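Response regulator (Pseudomonas putida, PDB 3HDV) probably acts as a phosphorylation-controlled switch in two-component signalling, this chain being its CheY-like receiver domain. Local coordinates at residues D69-I74 with V97-L102. Numbering follows the deposited sequence.
Sequences DLIRTI and VDVMHL
Helix 67-75 meets helix 93-101 and the residue just after it, Leu102, on one face of the receiver-domain sheet; Ile71 packs against Leu102 and Val99. Ile71 CG2 touches Leu102 CB at 3.8 Å. With chi1 at -62°, CG1 sits beside the backbone N and CG2 lies anti to it, facing Leu102. CG1 carries CD1 off in a different direction, to 4.2 Å from Val99 CG1. The Ile71 and Val99 side chains cross at about a right angle. Beneath them, both side chains touch Val86 of strand 83-88, and both touch Val104. The helices follow successive strands of the parallel (beta-alpha)5 fold, 53-58 and 83-88, so the contact joins neighbouring crossovers. Leu102 CD1 rests against both Ile71 CG2 (3.9 Å) and Arg72 CG (3.8 Å). Arg72 touches the leucine with CG alone, at the exposed border; from there its chain runs extended to NE. Its guanidinium is held edge-on by Asp69, with NH1 3.2 Å from OD1 and the oxygen in the guanidinium plane. Arg72 NH2 is 4.6 Å from Asp98 OD2, too far for a salt bridge but probably a mild attraction. Leu102 O accepts a hydrogen bond from Arg75 NE, a polar tie to helix 67-75.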
ATOM      1  N   ASP B  69     -12.680 -15.484 -11.673  1.00 34.44           N
ATOM      2  CA  ASP B  69     -12.292 -16.886 -11.895  1.00 35.24           C
ATOM      3  C   ASP B  69     -11.628 -17.450 -10.635  1.00 35.07           C
ATOM      4  O   ASP B  69     -11.880 -18.595 -10.279  1.00 36.66           O
ATOM      5  CB  ASP B  69     -11.321 -16.996 -13.069  1.00 34.89           C
ATOM      6  CG  ASP B  69     -12.017 -16.954 -14.426  1.00 37.20           C
ATOM      7  OD1 ASP B  69     -13.215 -17.251 -14.509  1.00 38.98           O
ATOM      8  OD2 ASP B  69     -11.347 -16.639 -15.420  1.00 39.71           O
ATOM      9  N   LEU B  70     -10.788 -16.664  -9.954  1.00 34.11           N
ATOM     10  CA  LEU B  70     -10.142 -17.132  -8.730  1.00 32.86           C
ATOM     11  C   LEU B  70     -11.181 -17.486  -7.680  1.00 34.17           C
ATOM     12  O   LEU B  70     -11.135 -18.564  -7.076  1.00 35.43           O
ATOM     13  CB  LEU B  70      -9.160 -16.096  -8.187  1.00 33.70           C
ATOM     14  CG  LEU B  70      -8.682 -16.252  -6.725  1.00 31.93           C
ATOM     15  CD1 LEU B  70      -7.849 -17.561  -6.538  1.00 30.96           C
ATOM     16  CD2 LEU B  70      -7.855 -15.058  -6.268  1.00 31.88           C
ATOM     17  N   ILE B  71     -12.137 -16.600  -7.455  1.00 32.54           N
ATOM     18  CA  ILE B  71     -13.213 -16.865  -6.524  1.00 32.98           C
ATOM     19  C   ILE B  71     -14.001 -18.141  -6.862  1.00 33.70           C
ATOM     20  O   ILE B  71     -14.288 -18.948  -5.981  1.00 33.37           O
ATOM     21  CB  ILE B  71     -14.176 -15.609  -6.377  1.00 32.24           C
ATOM     22  CG1 ILE B  71     -13.360 -14.436  -5.813  1.00 31.76           C
ATOM     23  CG2 ILE B  71     -15.367 -15.944  -5.493  1.00 32.14           C
ATOM     24  CD1 ILE B  71     -14.057 -13.057  -5.857  1.00 31.10           C
ATOM     25  N   ARG B  72     -14.340 -18.320  -8.126  1.00 35.55           N
ATOM     26  CA  ARG B  72     -15.023 -19.534  -8.566  1.00 37.87           C
ATOM     27  C   ARG B  72     -14.232 -20.791  -8.219  1.00 38.08           C
ATOM     28  O   ARG B  72     -14.793 -21.747  -7.703  1.00 38.99           O
ATOM     29  CB  ARG B  72     -15.224 -19.512 -10.080  1.00 38.30           C
ATOM     30  CG  ARG B  72     -16.529 -18.944 -10.533  1.00 41.86           C
ATOM     31  CD  ARG B  72     -16.325 -18.462 -11.954  1.00 43.72           C
ATOM     32  NE  ARG B  72     -17.497 -17.782 -12.461  1.00 45.24           N
ATOM     33  CZ  ARG B  72     -17.507 -17.056 -13.573  1.00 46.59           C
ATOM     34  NH1 ARG B  72     -16.397 -16.914 -14.285  1.00 47.16           N
ATOM     35  NH2 ARG B  72     -18.633 -16.476 -13.968  1.00 46.45           N
ATOM     36  N   THR B  73     -12.930 -20.801  -8.477  1.00 38.42           N
ATOM     37  CA  THR B  73     -12.167 -22.017  -8.119  1.00 39.18           C
ATOM     38  C   THR B  73     -12.099 -22.226  -6.611  1.00 40.30           C
ATOM     39  O   THR B  73     -12.075 -23.389  -6.135  1.00 40.51           O
ATOM     40  CB  THR B  73     -10.761 -22.046  -8.691  1.00 38.55           C
ATOM     41  OG1 THR B  73      -9.949 -21.036  -8.077  1.00 38.50           O
ATOM     42  CG2 THR B  73     -10.794 -21.901 -10.195  1.00 37.96           C
ATOM     43  N   ILE B  74     -12.040 -21.122  -5.841  1.00 39.45           N
ATOM     44  CA  ILE B  74     -12.055 -21.255  -4.383  1.00 38.94           C
ATOM     45  C   ILE B  74     -13.367 -21.907  -3.902  1.00 39.58           C
ATOM     46  O   ILE B  74     -13.349 -22.802  -3.077  1.00 39.11           O
ATOM     47  CB  ILE B  74     -11.757 -19.924  -3.627  1.00 38.63           C
ATOM     48  CG1 ILE B  74     -10.321 -19.480  -3.892  1.00 38.83           C
ATOM     49  CG2 ILE B  74     -11.968 -20.102  -2.114  1.00 36.98           C
ATOM     50  CD1 ILE B  74     -10.027 -18.023  -3.509  1.00 37.15           C
ATOM     51  N   VAL B  97     -22.929  -8.644  -9.728  1.00 29.95           N
ATOM     52  CA  VAL B  97     -23.971  -9.577  -9.362  1.00 30.44           C
ATOM     53  C   VAL B  97     -23.428 -11.023  -9.372  1.00 31.32           C
ATOM     54  O   VAL B  97     -23.716 -11.781  -8.465  1.00 29.59           O
ATOM     55  CB  VAL B  97     -25.225  -9.401 -10.264  1.00 31.10           C
ATOM     56  CG1 VAL B  97     -26.158 -10.605 -10.116  1.00 30.88           C
ATOM     57  CG2 VAL B  97     -25.955  -8.024  -9.943  1.00 29.95           C
ATOM     58  N   ASP B  98     -22.661 -11.396 -10.427  1.00 31.98           N
ATOM     59  CA  ASP B  98     -21.969 -12.702 -10.455  1.00 32.27           C
ATOM     60  C   ASP B  98     -21.112 -12.920  -9.206  1.00 31.10           C
ATOM     61  O   ASP B  98     -21.198 -13.962  -8.565  1.00 31.47           O
ATOM     62  CB  ASP B  98     -21.046 -12.804 -11.686  1.00 32.88           C
ATOM     63  CG  ASP B  98     -21.813 -13.029 -12.981  1.00 37.62           C
ATOM     64  OD1 ASP B  98     -22.954 -13.554 -12.936  1.00 41.89           O
ATOM     65  OD2 ASP B  98     -21.269 -12.679 -14.050  1.00 42.80           O
ATOM     66  N   VAL B  99     -20.279 -11.950  -8.869  1.00 30.44           N
ATOM     67  CA  VAL B  99     -19.451 -12.045  -7.654  1.00 30.45           C
ATOM     68  C   VAL B  99     -20.290 -12.183  -6.379  1.00 31.59           C
ATOM     69  O   VAL B  99     -20.018 -13.061  -5.502  1.00 31.70           O
ATOM     70  CB  VAL B  99     -18.425 -10.902  -7.571  1.00 30.92           C
ATOM     71  CG1 VAL B  99     -17.635 -10.932  -6.212  1.00 28.93           C
ATOM     72  CG2 VAL B  99     -17.465 -11.020  -8.749  1.00 30.20           C
HETATM   73  N   MSE B 100     -21.345 -11.380  -6.282  1.00 31.42           N
HETATM   74  CA  MSE B 100     -22.208 -11.462  -5.104  1.00 31.91           C
HETATM   75  C   MSE B 100     -22.913 -12.845  -4.973  1.00 32.40           C
HETATM   76  O   MSE B 100     -23.094 -13.345  -3.866  1.00 32.08           O
HETATM   77  CB  MSE B 100     -23.181 -10.261  -5.029  1.00 31.26           C
HETATM   78  CG  MSE B 100     -22.490  -8.875  -4.834  1.00 30.94           C
HETATM   79 SE   MSE B 100     -21.752  -8.786  -2.976  1.00 45.20          SE
HETATM   80  CE  MSE B 100     -23.505  -8.557  -2.073  1.00 35.60           C
ATOM     81  N   HIS B 101     -23.302 -13.460  -6.086  1.00 33.33           N
ATOM     82  CA  HIS B 101     -23.835 -14.834  -6.020  1.00 34.72           C
ATOM     83  C   HIS B 101     -22.830 -15.841  -5.512  1.00 35.49           C
ATOM     84  O   HIS B 101     -23.231 -16.897  -4.993  1.00 35.80           O
ATOM     85  CB  HIS B 101     -24.331 -15.331  -7.379  1.00 34.22           C
ATOM     86  CG  HIS B 101     -25.637 -14.747  -7.821  1.00 34.60           C
ATOM     87  ND1 HIS B 101     -26.822 -14.972  -7.148  1.00 33.44           N
ATOM     88  CD2 HIS B 101     -25.966 -14.057  -8.944  1.00 33.86           C
ATOM     89  CE1 HIS B 101     -27.818 -14.410  -7.816  1.00 36.13           C
ATOM     90  NE2 HIS B 101     -27.330 -13.877  -8.926  1.00 33.69           N
ATOM     91  N   LEU B 102     -21.538 -15.545  -5.695  1.00 36.12           N
ATOM     92  CA  LEU B 102     -20.464 -16.359  -5.120  1.00 38.15           C
ATOM     93  C   LEU B 102     -20.244 -16.150  -3.602  1.00 39.12           C
ATOM     94  O   LEU B 102     -19.396 -16.801  -3.002  1.00 41.99           O
ATOM     95  CB  LEU B 102     -19.156 -16.242  -5.921  1.00 37.35           C
ATOM     96  CG  LEU B 102     -19.267 -16.711  -7.388  1.00 37.86           C
ATOM     97  CD1 LEU B 102     -18.094 -16.286  -8.250  1.00 36.41           C
ATOM     98  CD2 LEU B 102     -19.508 -18.221  -7.483  1.00 39.50           C
TER